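PDB 3E57: nudix hydrolase domain-containing protein from Thermotoga maritima, which is of unknown function but probably acts as a Nudix hydrolase, cleaving nucleoside diphosphates linked to another moiety. Local coordinates for residues B[17-22]-B[46-51]. Sequence-based numbering, arbitrary orientation.
Sequences RILVVK and NFLDQY
V21 and F47 approach each other from opposite directions: the valine leaves its strand toward the helix, and the phenylalanine reaches back with the far end of its ring. V21 CG1 comes in obliquely, 3.7 Å from F47 CE2, while V21 CB is 4.0 Å from F47 CZ. With F47 CG anti to the backbone N (chi1 164°), the ring end comes nearer the strand than the bond leaving F47 CA would suggest. Extended backbone tolerates beta-branching well, and valine's short chain keeps its methyls near the sheet; the long, flat phenylalanine bridges the gap between the axes of segments 17-22 and 46-51, which approach to 8.9 Å and run almost perpendicular (85°). The longer leucines reach across to each other: L48 CD2 lies loosely between L19 CD2, at 4.3 Å, and V21 CG1. L19 and V21 both point toward the helix, as alternate strand residues do, with V20 between them turned to F53 and R55. Beyond the pair, F30 meets F47 edge-to-face, and P115 and F119 of helix 115-130 touch L48. At the helix end a water accepts from K22 N at 3.0 Å and donates to Y51 O, over a distance so short that its exact length is doubtful. Strand 17-22, paired antiparallel with strands 53-56 and 66-77 in the mixed sheet of this Nudix-family protein, is thus joined to helix 41-51 mainly by dispersion forces and hydrophobic burial, while the water appears to link the helix's C-terminal carbonyl to the amide just before helix 23-30.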
loop_
_atom_site.group_PDB
_atom_site.type_symbol
_atom_site.label_atom_id
_atom_site.label_comp_id
_atom_site.label_asym_id
_atom_site.label_seq_id
_atom_site.Cartn_x
_atom_site.Cartn_y
_atom_site.Cartn_z
ATOM N N ARG B 17 -29.020 -1.467 6.824
ATOM C CA ARG B 17 -28.003 -1.819 7.817
ATOM C C ARG B 17 -26.921 -2.645 7.130
ATOM O O ARG B 17 -27.230 -3.621 6.440
ATOM C CB ARG B 17 -28.601 -2.614 8.976
ATOM C CG ARG B 17 -29.593 -1.818 9.832
ATOM C CD ARG B 17 -29.214 -1.853 11.310
ATOM N NE ARG B 17 -29.211 -3.212 11.850
ATOM C CZ ARG B 17 -28.593 -3.577 12.972
ATOM N NH1 ARG B 17 -27.926 -2.693 13.708
ATOM N NH2 ARG B 17 -28.646 -4.841 13.371
ATOM N N ILE B 18 -25.662 -2.276 7.340
ATOM C CA ILE B 18 -24.557 -2.856 6.563
ATOM C C ILE B 18 -23.426 -3.435 7.414
ATOM O O ILE B 18 -23.261 -3.061 8.572
ATOM C CB ILE B 18 -23.997 -1.849 5.517
ATOM C CG1 ILE B 18 -23.665 -0.481 6.135
ATOM C CG2 ILE B 18 -24.992 -1.665 4.388
ATOM C CD1 ILE B 18 -22.378 -0.423 6.903
ATOM N N LEU B 19 -22.658 -4.357 6.824
ATOM C CA LEU B 19 -21.611 -5.087 7.541
ATOM C C LEU B 19 -20.426 -4.184 7.874
ATOM O O LEU B 19 -19.873 -3.496 7.000
ATOM C CB LEU B 19 -21.125 -6.298 6.726
ATOM C CG LEU B 19 -20.063 -7.224 7.344
ATOM C CD1 LEU B 19 -20.588 -7.900 8.606
ATOM C CD2 LEU B 19 -19.605 -8.266 6.335
ATOM N N VAL B 20 -20.037 -4.215 9.146
ATOM C CA VAL B 20 -18.903 -3.451 9.642
ATOM C C VAL B 20 -18.070 -4.300 10.593
ATOM O O VAL B 20 -18.521 -5.339 11.057
ATOM C CB VAL B 20 -19.373 -2.168 10.364
ATOM C CG1 VAL B 20 -20.088 -1.251 9.394
ATOM C CG2 VAL B 20 -20.293 -2.502 11.564
ATOM N N VAL B 21 -16.839 -3.863 10.845
ATOM C CA VAL B 21 -16.025 -4.385 11.939
ATOM C C VAL B 21 -15.447 -3.210 12.711
ATOM O O VAL B 21 -15.313 -2.121 12.169
ATOM C CB VAL B 21 -14.871 -5.286 11.451
ATOM C CG1 VAL B 21 -15.408 -6.544 10.807
ATOM C CG2 VAL B 21 -13.957 -4.527 10.488
ATOM N N LYS B 22 -15.140 -3.423 13.988
ATOM C CA LYS B 22 -14.450 -2.412 14.782
ATOM C C LYS B 22 -13.027 -2.311 14.258
ATOM O O LYS B 22 -12.398 -3.325 13.967
ATOM C CB LYS B 22 -14.443 -2.770 16.277
ATOM C CG LYS B 22 -15.819 -2.734 16.940
ATOM C CD LYS B 22 -15.739 -2.640 18.483
ATOM C CE LYS B 22 -15.023 -3.838 19.126
ATOM N NZ LYS B 22 -15.191 -3.867 20.632
ATOM N N ASN B 46 -13.586 -16.171 8.577
ATOM C CA ASN B 46 -13.603 -16.451 10.018
ATOM C C ASN B 46 -13.564 -15.157 10.819
ATOM O O ASN B 46 -14.302 -14.994 11.785
ATOM C CB ASN B 46 -12.413 -17.331 10.405
ATOM C CG ASN B 46 -12.583 -18.774 9.960
ATOM O OD1 ASN B 46 -13.698 -19.217 9.648
ATOM N ND2 ASN B 46 -11.480 -19.522 9.934
ATOM N N PHE B 47 -12.707 -14.227 10.397
ATOM C CA PHE B 47 -12.632 -12.900 11.014
ATOM C C PHE B 47 -13.977 -12.185 10.980
ATOM O O PHE B 47 -14.391 -11.576 11.972
ATOM C CB PHE B 47 -11.545 -12.056 10.329
ATOM C CG PHE B 47 -11.633 -10.596 10.627
ATOM C CD1 PHE B 47 -11.088 -10.079 11.792
ATOM C CD2 PHE B 47 -12.231 -9.724 9.726
ATOM C CE1 PHE B 47 -11.163 -8.718 12.075
ATOM C CE2 PHE B 47 -12.309 -8.370 10.006
ATOM C CZ PHE B 47 -11.769 -7.866 11.181
ATOM N N LEU B 48 -14.674 -12.274 9.848
ATOM C CA LEU B 48 -16.001 -11.673 9.717
ATOM C C LEU B 48 -17.015 -12.322 10.657
ATOM O O LEU B 48 -17.785 -11.635 11.305
ATOM C CB LEU B 48 -16.518 -11.780 8.276
ATOM C CG LEU B 48 -15.797 -10.972 7.201
ATOM C CD1 LEU B 48 -16.504 -11.171 5.858
ATOM C CD2 LEU B 48 -15.734 -9.500 7.614
ATOM N N ASP B 49 -17.022 -13.645 10.718
ATOM C CA ASP B 49 -17.958 -14.342 11.601
ATOM C C ASP B 49 -17.691 -14.025 13.066
ATOM O O ASP B 49 -18.628 -13.935 13.856
ATOM C CB ASP B 49 -17.916 -15.849 11.362
ATOM C CG ASP B 49 -18.864 -16.294 10.259
ATOM O OD1 ASP B 49 -19.855 -15.569 9.981
ATOM O OD2 ASP B 49 -18.609 -17.379 9.678
ATOM N N GLN B 50 -16.421 -13.844 13.413
ATOM C CA GLN B 50 -16.012 -13.566 14.785
ATOM C C GLN B 50 -16.193 -12.096 15.206
ATOM O O GLN B 50 -16.523 -11.811 16.358
ATOM C CB GLN B 50 -14.568 -13.999 14.972
ATOM C CG GLN B 50 -14.074 -13.934 16.394
ATOM C CD GLN B 50 -12.699 -14.519 16.560
ATOM O OE1 GLN B 50 -11.933 -14.633 15.598
ATOM N NE2 GLN B 50 -12.367 -14.891 17.790
ATOM N N TYR B 51 -15.981 -11.160 14.286
ATOM C CA TYR B 51 -16.002 -9.736 14.634
ATOM C C TYR B 51 -17.033 -8.894 13.886
ATOM O O TYR B 51 -17.303 -7.764 14.278
ATOM C CB TYR B 51 -14.612 -9.142 14.408
ATOM C CG TYR B 51 -13.547 -9.752 15.277
ATOM C CD1 TYR B 51 -13.468 -9.448 16.630
ATOM C CD2 TYR B 51 -12.604 -10.621 14.742
ATOM C CE1 TYR B 51 -12.483 -10.001 17.426
ATOM C CE2 TYR B 51 -11.619 -11.179 15.528
ATOM C CZ TYR B 51 -11.563 -10.866 16.870
ATOM O OH TYR B 51 -10.584 -11.423 17.649
HETATM O O HOH W 1 -15.896 -6.031 15.299
#